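Local coordinates for protein SnoN,Epimerase SnoN (Streptomyces nogalater, PDB 5EP9) that binds iron and 2-oxoglutarate as a non-heme epimerase of nogalamycin biosynthesis, probably related in chemistry to the 2-oxoglutarate-dependent dioxygenases, at residues W76-G81 against A135-A140; M84-D89 against K122-L127; L127-E132 against D233-S238; R170-F175 against T208-A213. All blocks are in the same frame, centred on the assembly; numbering follows the deposited sequence.

Interaction 1 of 4, residues W76-G81 against A135-A140. With AKG (2-oxoglutaric acid), chain E.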
loop_
_atom_site.group_PDB
_atom_site.type_symbol
_atom_site.label_atom_id
_atom_site.label_comp_id
_atom_site.label_asym_id
_atom_site.label_seq_id
_atom_site.Cartn_x
_atom_site.Cartn_y
_atom_site.Cartn_z
ATOM N N TRP A 76 1.846 -6.167 -14.058
ATOM C CA TRP A 76 3.210 -6.147 -13.552
ATOM C C TRP A 76 3.863 -7.525 -13.795
ATOM O O TRP A 76 3.596 -8.525 -13.127
ATOM C CB TRP A 76 3.252 -5.802 -12.061
ATOM C CG TRP A 76 4.671 -5.678 -11.413
ATOM C CD1 TRP A 76 5.883 -5.776 -12.036
ATOM C CD2 TRP A 76 4.963 -5.413 -10.020
ATOM N NE1 TRP A 76 6.902 -5.600 -11.115
ATOM C CE2 TRP A 76 6.360 -5.373 -9.873
ATOM C CE3 TRP A 76 4.168 -5.174 -8.904
ATOM C CZ2 TRP A 76 6.988 -5.140 -8.620
ATOM C CZ3 TRP A 76 4.774 -4.920 -7.633
ATOM C CH2 TRP A 76 6.171 -4.911 -7.505
ATOM N N GLY A 77 4.642 -7.548 -14.850
ATOM C CA GLY A 77 5.269 -8.742 -15.361
ATOM C C GLY A 77 6.758 -8.554 -15.105
ATOM O O GLY A 77 7.229 -7.494 -14.775
ATOM N N SER A 78 7.461 -9.654 -15.192
ATOM C CA SER A 78 8.957 -9.701 -15.151
ATOM C C SER A 78 9.329 -10.809 -16.108
ATOM O O SER A 78 8.459 -11.407 -16.750
ATOM C CB SER A 78 9.521 -9.894 -13.710
ATOM O OG SER A 78 9.120 -11.142 -13.097
ATOM N N GLY A 79 10.612 -11.057 -16.234
ATOM C CA GLY A 79 11.116 -12.229 -17.037
ATOM C C GLY A 79 10.615 -13.524 -16.430
ATOM O O GLY A 79 10.129 -14.402 -17.143
ATOM N N ALA A 80 10.661 -13.562 -15.090
ATOM C CA ALA A 80 10.140 -14.683 -14.245
ATOM C C ALA A 80 8.663 -15.043 -14.521
ATOM O O ALA A 80 8.276 -16.239 -14.427
ATOM C CB ALA A 80 10.325 -14.412 -12.736
ATOM N N GLY A 81 7.855 -14.022 -14.860
ATOM C CA GLY A 81 6.412 -14.207 -15.180
ATOM C C GLY A 81 5.572 -13.098 -14.580
ATOM O O GLY A 81 6.058 -12.024 -14.315
ATOM N N ALA A 135 1.526 -18.667 -14.881
ATOM C CA ALA A 135 1.619 -18.872 -13.438
ATOM C C ALA A 135 1.999 -17.573 -12.742
ATOM O O ALA A 135 2.813 -16.809 -13.189
ATOM C CB ALA A 135 2.645 -19.993 -13.080
ATOM N N SER A 136 1.360 -17.376 -11.621
ATOM C CA SER A 136 1.729 -16.398 -10.627
ATOM C C SER A 136 3.199 -16.621 -10.183
ATOM O O SER A 136 3.578 -17.719 -9.890
ATOM C CB SER A 136 0.800 -16.605 -9.405
ATOM O OG SER A 136 1.064 -15.703 -8.392
ATOM N N VAL A 137 3.924 -15.517 -10.013
ATOM C CA VAL A 137 5.269 -15.499 -9.453
ATOM C C VAL A 137 5.316 -14.593 -8.219
ATOM O O VAL A 137 4.378 -13.808 -7.993
ATOM C CB VAL A 137 6.345 -15.159 -10.498
ATOM C CG1 VAL A 137 6.212 -16.123 -11.694
ATOM C CG2 VAL A 137 6.291 -13.687 -10.920
ATOM N N PRO A 138 6.406 -14.680 -7.424
ATOM C CA PRO A 138 6.511 -13.817 -6.235
ATOM C C PRO A 138 6.645 -12.330 -6.562
ATOM O O PRO A 138 7.058 -11.944 -7.668
ATOM C CB PRO A 138 7.798 -14.291 -5.511
ATOM C CG PRO A 138 8.045 -15.648 -6.092
ATOM C CD PRO A 138 7.540 -15.617 -7.524
ATOM N N THR A 139 6.366 -11.532 -5.593
ATOM C CA THR A 139 6.746 -10.149 -5.622
ATOM C C THR A 139 8.159 -10.047 -4.982
ATOM O O THR A 139 8.286 -10.273 -3.803
ATOM C CB THR A 139 5.763 -9.290 -4.794
ATOM O OG1 THR A 139 4.457 -9.440 -5.323
ATOM C CG2 THR A 139 6.125 -7.824 -4.984
ATOM N N ALA A 140 9.174 -9.667 -5.771
ATOM C CA ALA A 140 10.530 -9.531 -5.305
ATOM C C ALA A 140 10.705 -8.444 -4.188
ATOM O O ALA A 140 9.959 -7.465 -4.114
ATOM C CB ALA A 140 11.453 -9.219 -6.477
HETATM C C1 AKG E . 3.100 -2.867 -1.481
HETATM O O1 AKG E . 3.890 -1.910 -1.276
HETATM O O2 AKG E . 1.912 -2.853 -1.074
HETATM C C2 AKG E . 3.582 -4.083 -2.178
HETATM O O5 AKG E . 4.765 -4.124 -2.571
HETATM C C3 AKG E . 2.567 -5.230 -2.393
HETATM C C4 AKG E . 3.130 -6.538 -2.940
HETATM C C5 AKG E . 2.127 -7.644 -3.177
HETATM O O3 AKG E . 0.941 -7.474 -2.842
HETATM O O4 AKG E . 2.495 -8.711 -3.756
#

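Interaction 2 of 4, residues M84-D89 against K122-L127. With AKG (2-oxoglutaric acid), chain E.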
loop_
_atom_site.group_PDB
_atom_site.type_symbol
_atom_site.label_atom_id
_atom_site.label_comp_id
_atom_site.label_asym_id
_atom_site.label_seq_id
_atom_site.Cartn_x
_atom_site.Cartn_y
_atom_site.Cartn_z
ATOM N N MET A 84 1.806 -9.645 -10.796
ATOM C CA MET A 84 0.429 -9.298 -10.471
ATOM C C MET A 84 -0.290 -8.562 -11.600
ATOM O O MET A 84 0.336 -8.027 -12.496
ATOM C CB MET A 84 0.307 -8.407 -9.227
ATOM C CG MET A 84 0.994 -7.060 -9.369
ATOM S SD MET A 84 0.622 -6.134 -7.836
ATOM C CE MET A 84 1.614 -7.018 -6.624
ATOM N N ASP A 85 -1.601 -8.461 -11.433
ATOM C CA ASP A 85 -2.432 -7.530 -12.236
ATOM C C ASP A 85 -2.984 -6.551 -11.219
ATOM O O ASP A 85 -3.301 -6.958 -10.077
ATOM C CB ASP A 85 -3.566 -8.241 -12.929
ATOM C CG ASP A 85 -3.083 -9.185 -14.052
ATOM O OD1 ASP A 85 -2.629 -8.719 -15.136
ATOM O OD2 ASP A 85 -3.154 -10.427 -13.810
ATOM N N TYR A 86 -3.108 -5.293 -11.619
ATOM C CA TYR A 86 -3.658 -4.315 -10.733
ATOM C C TYR A 86 -4.452 -3.274 -11.459
ATOM O O TYR A 86 -4.254 -2.986 -12.664
ATOM C CB TYR A 86 -2.594 -3.651 -9.864
ATOM C CG TYR A 86 -1.595 -2.843 -10.596
ATOM C CD1 TYR A 86 -0.484 -3.449 -11.213
ATOM C CD2 TYR A 86 -1.720 -1.475 -10.676
ATOM C CE1 TYR A 86 0.463 -2.670 -11.865
ATOM C CE2 TYR A 86 -0.790 -0.680 -11.345
ATOM C CZ TYR A 86 0.301 -1.281 -11.942
ATOM O OH TYR A 86 1.176 -0.440 -12.586
ATOM N N VAL A 87 -5.403 -2.775 -10.746
ATOM C CA VAL A 87 -6.159 -1.620 -11.223
ATOM C C VAL A 87 -5.487 -0.410 -10.603
ATOM O O VAL A 87 -5.501 -0.259 -9.389
ATOM C CB VAL A 87 -7.675 -1.688 -10.845
ATOM C CG1 VAL A 87 -8.428 -0.458 -11.385
ATOM C CG2 VAL A 87 -8.269 -2.949 -11.378
ATOM N N ALA A 88 -4.977 0.474 -11.457
ATOM C CA ALA A 88 -4.201 1.675 -11.059
ATOM C C ALA A 88 -5.151 2.812 -10.715
ATOM O O ALA A 88 -6.203 2.959 -11.330
ATOM C CB ALA A 88 -3.335 2.153 -12.213
ATOM N N ASP A 89 -4.804 3.519 -9.658
ATOM C CA ASP A 89 -5.548 4.695 -9.227
ATOM C C ASP A 89 -7.070 4.399 -9.136
ATOM O O ASP A 89 -7.901 5.149 -9.668
ATOM C CB ASP A 89 -5.281 5.826 -10.209
ATOM C CG ASP A 89 -3.787 6.178 -10.321
ATOM O OD1 ASP A 89 -3.199 6.656 -9.308
ATOM O OD2 ASP A 89 -3.200 5.856 -11.410
ATOM N N LYS A 122 -2.721 7.298 -3.459
ATOM C CA LYS A 122 -3.448 6.379 -4.394
ATOM C C LYS A 122 -3.927 5.092 -3.736
ATOM O O LYS A 122 -3.409 4.676 -2.662
ATOM C CB LYS A 122 -2.558 5.989 -5.566
ATOM C CG LYS A 122 -1.433 5.109 -5.087
ATOM C CD LYS A 122 -0.516 4.710 -6.215
ATOM C CE LYS A 122 0.515 3.892 -5.527
ATOM N NZ LYS A 122 1.389 3.324 -6.533
ATOM N N LEU A 123 -4.953 4.493 -4.345
ATOM C CA LEU A 123 -5.342 3.131 -4.031
ATOM C C LEU A 123 -5.218 2.266 -5.255
ATOM O O LEU A 123 -5.716 2.634 -6.322
ATOM C CB LEU A 123 -6.717 3.055 -3.458
ATOM C CG LEU A 123 -7.177 1.632 -3.005
ATOM C CD1 LEU A 123 -8.048 1.665 -1.781
ATOM C CD2 LEU A 123 -7.879 0.847 -4.112
ATOM N N GLU A 124 -4.634 1.094 -5.075
ATOM C CA GLU A 124 -4.662 0.040 -6.138
ATOM C C GLU A 124 -5.396 -1.220 -5.755
ATOM O O GLU A 124 -5.375 -1.603 -4.611
ATOM C CB GLU A 124 -3.244 -0.293 -6.564
ATOM C CG GLU A 124 -2.542 0.890 -7.255
ATOM C CD GLU A 124 -1.003 0.632 -7.473
ATOM O OE1 GLU A 124 -0.432 -0.305 -6.866
ATOM O OE2 GLU A 124 -0.397 1.300 -8.315
ATOM N N VAL A 125 -6.018 -1.891 -6.718
ATOM C CA VAL A 125 -6.608 -3.176 -6.489
ATOM C C VAL A 125 -5.627 -4.220 -6.986
ATOM O O VAL A 125 -5.296 -4.169 -8.145
ATOM C CB VAL A 125 -7.930 -3.318 -7.250
ATOM C CG1 VAL A 125 -8.545 -4.693 -7.094
ATOM C CG2 VAL A 125 -8.941 -2.274 -6.801
ATOM N N LEU A 126 -5.269 -5.212 -6.159
ATOM C CA LEU A 126 -4.219 -6.157 -6.530
ATOM C C LEU A 126 -4.769 -7.546 -6.693
ATOM O O LEU A 126 -5.534 -7.986 -5.883
ATOM C CB LEU A 126 -3.065 -6.181 -5.532
ATOM C CG LEU A 126 -2.516 -4.828 -5.121
ATOM C CD1 LEU A 126 -1.395 -5.023 -4.098
ATOM C CD2 LEU A 126 -1.975 -4.063 -6.291
ATOM N N LEU A 127 -4.338 -8.210 -7.751
ATOM C CA LEU A 127 -4.676 -9.596 -8.039
ATOM C C LEU A 127 -3.405 -10.436 -8.351
ATOM O O LEU A 127 -2.657 -10.108 -9.247
ATOM C CB LEU A 127 -5.555 -9.632 -9.270
ATOM C CG LEU A 127 -5.875 -10.986 -9.893
ATOM C CD1 LEU A 127 -6.687 -11.849 -8.945
ATOM C CD2 LEU A 127 -6.603 -10.808 -11.230
HETATM C C1 AKG E . 3.100 -2.867 -1.481
HETATM O O1 AKG E . 3.890 -1.910 -1.276
HETATM O O2 AKG E . 1.912 -2.853 -1.074
HETATM C C2 AKG E . 3.582 -4.083 -2.178
HETATM O O5 AKG E . 4.765 -4.124 -2.571
HETATM C C3 AKG E . 2.567 -5.230 -2.393
HETATM C C4 AKG E . 3.130 -6.538 -2.940
HETATM C C5 AKG E . 2.127 -7.644 -3.177
HETATM O O3 AKG E . 0.941 -7.474 -2.842
HETATM O O4 AKG E . 2.495 -8.711 -3.756
HETATM O O HOH W 1 -2.176 3.429 -9.082
#

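Interaction 3 of 4, residues L127-E132 against D233-S238. With AKG (2-oxoglutaric acid), chain E.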
loop_
_atom_site.group_PDB
_atom_site.type_symbol
_atom_site.label_atom_id
_atom_site.label_comp_id
_atom_site.label_asym_id
_atom_site.label_seq_id
_atom_site.Cartn_x
_atom_site.Cartn_y
_atom_site.Cartn_z
ATOM N N LEU A 127 -4.338 -8.210 -7.751
ATOM C CA LEU A 127 -4.676 -9.596 -8.039
ATOM C C LEU A 127 -3.405 -10.436 -8.351
ATOM O O LEU A 127 -2.657 -10.108 -9.247
ATOM C CB LEU A 127 -5.555 -9.632 -9.270
ATOM C CG LEU A 127 -5.875 -10.986 -9.893
ATOM C CD1 LEU A 127 -6.687 -11.849 -8.945
ATOM C CD2 LEU A 127 -6.603 -10.808 -11.230
ATOM N N LYS A 128 -3.231 -11.500 -7.608
ATOM C CA LYS A 128 -2.358 -12.606 -7.986
ATOM C C LYS A 128 -3.122 -13.853 -8.143
ATOM O O LYS A 128 -3.825 -14.282 -7.259
ATOM C CB LYS A 128 -1.281 -12.951 -6.935
ATOM C CG LYS A 128 -0.155 -12.029 -6.808
ATOM C CD LYS A 128 0.923 -12.743 -5.931
ATOM C CE LYS A 128 2.026 -11.778 -5.544
ATOM N NZ LYS A 128 3.165 -11.807 -6.476
ATOM N N GLU A 129 -2.977 -14.437 -9.295
ATOM C CA GLU A 129 -3.625 -15.675 -9.599
ATOM C C GLU A 129 -2.940 -16.412 -10.694
ATOM O O GLU A 129 -2.186 -15.851 -11.460
ATOM C CB GLU A 129 -5.078 -15.432 -10.060
ATOM C CG GLU A 129 -5.160 -14.789 -11.432
ATOM C CD GLU A 129 -6.585 -14.591 -11.905
ATOM O OE1 GLU A 129 -7.561 -15.037 -11.226
ATOM O OE2 GLU A 129 -6.703 -14.014 -12.997
ATOM N N ASN A 130 -3.185 -17.716 -10.696
ATOM C CA ASN A 130 -2.722 -18.622 -11.788
ATOM C C ASN A 130 -3.741 -18.705 -12.935
ATOM O O ASN A 130 -4.907 -18.955 -12.706
ATOM C CB ASN A 130 -2.454 -19.995 -11.246
ATOM C CG ASN A 130 -1.411 -19.956 -10.147
ATOM O OD1 ASN A 130 -0.304 -19.548 -10.377
ATOM N ND2 ASN A 130 -1.771 -20.404 -8.974
ATOM N N LYS A 131 -3.292 -18.429 -14.132
ATOM C CA LYS A 131 -4.125 -18.542 -15.322
ATOM C C LYS A 131 -3.510 -19.684 -16.089
ATOM O O LYS A 131 -2.417 -20.192 -15.757
ATOM C CB LYS A 131 -4.098 -17.272 -16.234
ATOM C CG LYS A 131 -4.603 -15.941 -15.691
ATOM C CD LYS A 131 -3.922 -14.775 -16.432
ATOM C CE LYS A 131 -4.002 -13.407 -15.737
ATOM N NZ LYS A 131 -2.946 -13.206 -14.708
ATOM N N GLU A 132 -4.182 -20.007 -17.177
ATOM C CA GLU A 132 -3.649 -20.920 -18.157
ATOM C C GLU A 132 -2.394 -20.420 -18.840
ATOM O O GLU A 132 -2.382 -19.373 -19.414
ATOM C CB GLU A 132 -4.698 -21.125 -19.263
ATOM C CG GLU A 132 -6.037 -21.662 -18.764
ATOM C CD GLU A 132 -5.926 -23.076 -18.205
ATOM O OE1 GLU A 132 -4.840 -23.705 -18.268
ATOM O OE2 GLU A 132 -6.937 -23.558 -17.690
ATOM N N ASP A 233 -5.441 -22.347 -6.258
ATOM C CA ASP A 233 -6.471 -22.102 -7.257
ATOM C C ASP A 233 -7.390 -20.953 -6.968
ATOM O O ASP A 233 -8.239 -20.762 -7.718
ATOM C CB ASP A 233 -7.406 -23.305 -7.328
ATOM C CG ASP A 233 -6.730 -24.491 -7.839
ATOM O OD1 ASP A 233 -5.552 -24.382 -8.233
ATOM O OD2 ASP A 233 -7.342 -25.588 -7.827
ATOM N N GLU A 234 -7.279 -20.289 -5.850
ATOM C CA GLU A 234 -8.182 -19.206 -5.460
ATOM C C GLU A 234 -7.366 -17.900 -5.594
ATOM O O GLU A 234 -6.260 -17.783 -5.095
ATOM C CB GLU A 234 -8.771 -19.358 -4.031
ATOM C CG GLU A 234 -9.776 -20.526 -3.821
ATOM C CD GLU A 234 -9.100 -21.928 -3.721
ATOM O OE1 GLU A 234 -7.921 -22.092 -3.223
ATOM O OE2 GLU A 234 -9.753 -22.920 -4.142
ATOM N N PRO A 235 -7.934 -16.918 -6.291
ATOM C CA PRO A 235 -7.182 -15.688 -6.487
ATOM C C PRO A 235 -6.894 -14.941 -5.214
ATOM O O PRO A 235 -7.633 -14.997 -4.243
ATOM C CB PRO A 235 -8.053 -14.879 -7.406
ATOM C CG PRO A 235 -9.442 -15.479 -7.294
ATOM C CD PRO A 235 -9.276 -16.907 -6.912
ATOM N N ARG A 236 -5.751 -14.303 -5.176
ATOM C CA ARG A 236 -5.384 -13.431 -4.082
ATOM C C ARG A 236 -5.915 -12.012 -4.476
ATOM O O ARG A 236 -5.490 -11.444 -5.477
ATOM C CB ARG A 236 -3.885 -13.358 -3.889
ATOM C CG ARG A 236 -3.521 -12.700 -2.570
ATOM C CD ARG A 236 -2.092 -12.252 -2.547
ATOM N NE ARG A 236 -1.904 -11.038 -3.315
ATOM C CZ ARG A 236 -0.766 -10.372 -3.447
ATOM N NH1 ARG A 236 0.388 -10.800 -2.969
ATOM N NH2 ARG A 236 -0.769 -9.276 -4.154
ATOM N N LEU A 237 -6.764 -11.453 -3.640
ATOM C CA LEU A 237 -7.386 -10.154 -3.902
ATOM C C LEU A 237 -7.286 -9.274 -2.693
ATOM O O LEU A 237 -7.562 -9.730 -1.536
ATOM C CB LEU A 237 -8.877 -10.302 -4.234
ATOM C CG LEU A 237 -9.130 -10.870 -5.633
ATOM C CD1 LEU A 237 -10.458 -11.614 -5.789
ATOM C CD2 LEU A 237 -9.094 -9.790 -6.687
ATOM N N SER A 238 -6.842 -8.039 -2.956
ATOM C CA SER A 238 -6.562 -7.102 -1.882
ATOM C C SER A 238 -6.539 -5.737 -2.460
ATOM O O SER A 238 -6.486 -5.558 -3.705
ATOM C CB SER A 238 -5.170 -7.413 -1.234
ATOM O OG SER A 238 -4.132 -7.366 -2.202
HETATM C C1 AKG E . 3.100 -2.867 -1.481
HETATM O O1 AKG E . 3.890 -1.910 -1.276
HETATM O O2 AKG E . 1.912 -2.853 -1.074
HETATM C C2 AKG E . 3.582 -4.083 -2.178
HETATM O O5 AKG E . 4.765 -4.124 -2.571
HETATM C C3 AKG E . 2.567 -5.230 -2.393
HETATM C C4 AKG E . 3.130 -6.538 -2.940
HETATM C C5 AKG E . 2.127 -7.644 -3.177
HETATM O O3 AKG E . 0.941 -7.474 -2.842
HETATM O O4 AKG E . 2.495 -8.711 -3.756
#

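Interaction 4 of 4, residues R170-F175 against T208-A213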
loop_
_atom_site.group_PDB
_atom_site.type_symbol
_atom_site.label_atom_id
_atom_site.label_comp_id
_atom_site.label_asym_id
_atom_site.label_seq_id
_atom_site.Cartn_x
_atom_site.Cartn_y
_atom_site.Cartn_z
ATOM N N ARG A 170 -1.082 -18.522 -0.593
ATOM C CA ARG A 170 -1.843 -17.658 -1.523
ATOM C C ARG A 170 -1.119 -16.348 -1.817
ATOM O O ARG A 170 -1.595 -15.510 -2.559
ATOM C CB ARG A 170 -3.271 -17.399 -0.989
ATOM C CG ARG A 170 -4.166 -16.742 -2.027
ATOM C CD ARG A 170 -5.651 -16.891 -1.718
ATOM N NE ARG A 170 -5.963 -18.281 -1.840
ATOM C CZ ARG A 170 -6.551 -18.984 -0.912
ATOM N NH1 ARG A 170 -6.978 -18.429 0.210
ATOM N NH2 ARG A 170 -6.774 -20.254 -1.121
ATOM N N GLY A 171 0.111 -16.211 -1.271
ATOM C CA GLY A 171 1.004 -15.078 -1.572
ATOM C C GLY A 171 1.000 -13.949 -0.581
ATOM O O GLY A 171 0.940 -12.767 -0.984
ATOM N N CYS A 172 0.902 -14.240 0.688
ATOM C CA CYS A 172 0.925 -13.196 1.676
ATOM C C CYS A 172 2.277 -12.540 1.626
ATOM O O CYS A 172 3.219 -13.038 0.991
ATOM C CB CYS A 172 0.587 -13.687 3.102
ATOM S SG CYS A 172 1.903 -14.662 3.864
ATOM N N MET A 173 2.387 -11.462 2.377
ATOM C CA MET A 173 3.639 -10.660 2.438
ATOM C C MET A 173 4.608 -11.123 3.518
ATOM O O MET A 173 4.198 -11.686 4.522
ATOM C CB MET A 173 3.339 -9.165 2.583
ATOM C CG MET A 173 2.575 -8.639 1.337
ATOM S SD MET A 173 2.943 -6.919 0.898
ATOM C CE MET A 173 1.857 -6.310 2.095
ATOM N N THR A 174 5.862 -10.765 3.277
ATOM C CA THR A 174 6.975 -10.899 4.222
ATOM C C THR A 174 7.617 -9.539 4.384
ATOM O O THR A 174 7.802 -8.822 3.412
ATOM C CB THR A 174 7.975 -11.907 3.676
ATOM O OG1 THR A 174 7.307 -13.175 3.603
ATOM C CG2 THR A 174 9.262 -12.033 4.528
ATOM N N PHE A 175 7.966 -9.201 5.625
ATOM C CA PHE A 175 8.564 -7.951 5.955
ATOM C C PHE A 175 9.880 -8.170 6.672
ATOM O O PHE A 175 10.069 -9.211 7.342
ATOM C CB PHE A 175 7.650 -7.150 6.905
ATOM C CG PHE A 175 6.270 -6.914 6.366
ATOM C CD1 PHE A 175 5.982 -5.832 5.589
ATOM C CD2 PHE A 175 5.274 -7.765 6.682
ATOM C CE1 PHE A 175 4.652 -5.597 5.099
ATOM C CE2 PHE A 175 3.979 -7.577 6.205
ATOM C CZ PHE A 175 3.677 -6.464 5.407
ATOM N N THR A 208 6.846 -13.431 7.833
ATOM C CA THR A 208 5.814 -13.720 6.903
ATOM C C THR A 208 4.517 -13.653 7.678
ATOM O O THR A 208 4.325 -14.274 8.699
ATOM C CB THR A 208 6.047 -15.130 6.273
ATOM O OG1 THR A 208 7.288 -15.067 5.592
ATOM C CG2 THR A 208 4.920 -15.449 5.271
ATOM N N VAL A 209 3.576 -12.909 7.100
ATOM C CA VAL A 209 2.327 -12.537 7.773
ATOM C C VAL A 209 1.102 -12.948 7.002
ATOM O O VAL A 209 0.531 -12.152 6.264
ATOM C CB VAL A 209 2.279 -11.026 7.978
ATOM C CG1 VAL A 209 1.053 -10.580 8.819
ATOM C CG2 VAL A 209 3.554 -10.603 8.709
ATOM N N PRO A 210 0.641 -14.136 7.247
ATOM C CA PRO A 210 -0.667 -14.473 6.662
ATOM C C PRO A 210 -1.803 -13.630 7.274
ATOM O O PRO A 210 -1.724 -13.222 8.431
ATOM C CB PRO A 210 -0.822 -15.939 6.945
ATOM C CG PRO A 210 0.130 -16.216 8.022
ATOM C CD PRO A 210 1.190 -15.235 8.032
ATOM N N LEU A 211 -2.823 -13.427 6.470
ATOM C CA LEU A 211 -3.938 -12.517 6.843
ATOM C C LEU A 211 -5.256 -13.192 6.557
ATOM O O LEU A 211 -5.427 -13.736 5.473
ATOM C CB LEU A 211 -3.892 -11.240 5.966
ATOM C CG LEU A 211 -2.698 -10.362 6.100
ATOM C CD1 LEU A 211 -2.860 -9.172 5.172
ATOM C CD2 LEU A 211 -2.575 -9.873 7.538
ATOM N N ARG A 212 -6.186 -13.064 7.483
ATOM C CA ARG A 212 -7.594 -13.360 7.167
ATOM C C ARG A 212 -8.273 -12.229 6.381
ATOM O O ARG A 212 -7.862 -11.062 6.468
ATOM C CB ARG A 212 -8.359 -13.609 8.472
ATOM C CG ARG A 212 -7.790 -14.826 9.247
ATOM C CD ARG A 212 -8.835 -15.723 9.766
ATOM N NE ARG A 212 -9.479 -16.463 8.612
ATOM C CZ ARG A 212 -10.131 -17.631 8.724
ATOM N NH1 ARG A 212 -10.209 -18.205 9.927
ATOM N NH2 ARG A 212 -10.633 -18.257 7.643
ATOM N N ALA A 213 -9.343 -12.577 5.652
ATOM C CA ALA A 213 -10.163 -11.571 4.994
ATOM C C ALA A 213 -10.515 -10.496 5.991
ATOM O O ALA A 213 -10.966 -10.792 7.093
ATOM C CB ALA A 213 -11.453 -12.199 4.435
HETATM O O HOH W 2 0.489 -10.331 4.174
#

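Interaction 1 of 4, residues W76-G81 against A135-A140
Val137 packs against the turn of the β-hairpin that joins strands 74-77 and 82-87, in the cupin-type fold of this enzyme; both segments belong to the 14-202 part of the engineered construct. Here the fit is tight. With chi1 at -54°, CG1 is anti to the carbonyl carbon and meets Ala80 O at 3.4 Å, while CG2 lies 3.8 Å from Gly81 C. Glycine suits position 81, since a CB would press on Val137 CG1 and on the preceding carbonyl. Trimming Val137 to alanine would remove both methyls and is likely to open a gap beside Ala80 and Gly81. The outer side is looser: Ala80 CB is 4.5 Å from Val137 CG2, and exposed Gly79 at the bend is poorly ordered. No hydrogen bond joins the segments. Further in, Trp76 and Thr139 cross at about a right angle, CH2 touching CG2 at 3.9 Å. Threonine serves both surroundings, its methyl meeting the indole and its OG1 donating to O4 of 2-oxoglutarate at 2.6 Å.

Interaction 2 of 4, residues M84-D89 against K122-L127
Met84 runs from the carbonyl O of Leu127 past Leu126 to the bound 2-oxoglutarate. Its CB lies 3.4 Å from Leu127 O; CG leads onward, and SD packs on Leu126 CD2 at 3.7 Å. A bend at chi3 (71°) then turns CE to within 3.4 Å of the ligand's O4. A flexible, unbranched apolar chain suits this place, bringing a methyl to the cosubstrate without adding a charge. Tyr86 CB also rests on Leu126 CD2, so the same methyl meets both residues. Farther along, the Glu124 carboxylate lies beside the Tyr86 ring, their planes 37° apart. Its OE2 forms a salt bridge with Lys122 NZ, the hydrogen bond within it weak, and accepts a hydrogen bond from a water that in turn accepts from Asp89 N. With a leucine in place of Glu124, Lys122 is likely to lose its charge partner and the water its carboxylate acceptor. On the opposite face Val87 and Val125 stand side by side, CB to CB 4.0 Å, beneath helix 54-70. Four backbone bonds, two in each of the pairs Asp85-Leu127 and Val87-Val125, join the strands. This is an antiparallel pair of the major sheet, within the 14-202 part of the construct, as in the double-stranded β-helix of 2-oxoglutarate-dependent oxygenases.

Interaction 3 of 4, residues L127-E132 against D233-S238
Lys128 O is gripped by two N-H groups: Arg236 N, at 2.8 Å and nearly straight (168°), and ND2 of Asn230. The first bond, with Lys128 N to Arg236 O at 3.1 Å, makes an antiparallel hydrogen-bonded pair where strands 118-128 and 236-245 meet in the major sheet of the cupin-type fold. The contact joins the 14-202 and 203-305 parts of the engineered construct. Both side chains leave on the same face and run alongside each other toward 2-oxoglutarate. Lys128 CG sits 3.8 Å above the centre of the Arg236 guanidinium, so the lysine's aliphatic stem covers one face of that flat group. A bend at chi4 (-93°) then carries Lys128 NZ away to Val83 O, Val137 O and Thr139 OG1, which probably helps to set the threonine hydroxyl that binds the ligand. Arginine suits its place because its planar N-H groups can address a carboxylate: NH1 donates to O4 of 2-oxoglutarate at 3.1 Å, O4 lying at the guanidinium's edge, and NH2 makes two weak bonds, to O3 and O4. NH1 also donates to Gly171 O, which would hinder rotation of the group. Two cations gathered at this anion site are thus each provided with acceptors. On the other face, beside helix 54-70, Leu127 CD1 touches both Pro235 CB, at 3.7 Å, and Leu237 CD2, at 3.9 Å.

Interaction 4 of 4, residues R170-F175 against T208-A213
Matching torsions in Thr174 and Thr208 (chi1 -63° and -62°) set each OG1 beside its own backbone N and bring the two hydroxyls together in a 2.7 Å hydrogen bond. Beside them Cys172, with chi1 73°, turns SG onto the Thr208 methyl, CG2, at 3.4 Å; a small, weakly polar thiol suits this buried spot. Next to the threonines, Val209 N donates to Met173 O at 2.9 Å. Nearby, a water bridges the two segments, accepting from Met173 N and donating to Val209 O. Val209 CG2 meets the edge of the Phe175 ring, 3.9 Å from CD2, while the ring itself stacks with Tyr45. Met173 lines the 2-oxoglutarate pocket next to Trp160. The contact joins the 14-202 and 203-305 parts of the construct at the edge of the minor sheet. The chemistry is mixed: the two hydroxyls satisfy each other near the exposed Thr208, whose methyl packs on the thiol, Val209 meets the buried Phe175 ring, and a bridging water supplies both a donor and an acceptor to the backbones.

Interactions 2 and 3 share Leu127 and strand 118-128, placing them side by side in the major sheet; both are partly buried and rest on paired backbone bonds. Interaction 1 is a surface contact without such bonds, yet it carries Thr139 inward, where Lys128 of interaction 3 holds its hydroxyl. Strands 139-142 and 207-209, of interactions 1 and 4, are the outermost strands of the minor sheet. Interactions 1, 2 and 3 converge on one 2-oxoglutarate carboxylate, with hydroxyl, methyl and guanidinium groups respectively. Interaction 4 also touches 2-oxoglutarate, through Met173, and supports the carboxylate's arginine: Gly171 O receives Arg236 NH1, and Arg170 forms a salt bridge with Glu234, which joins interaction 4 to interaction 3.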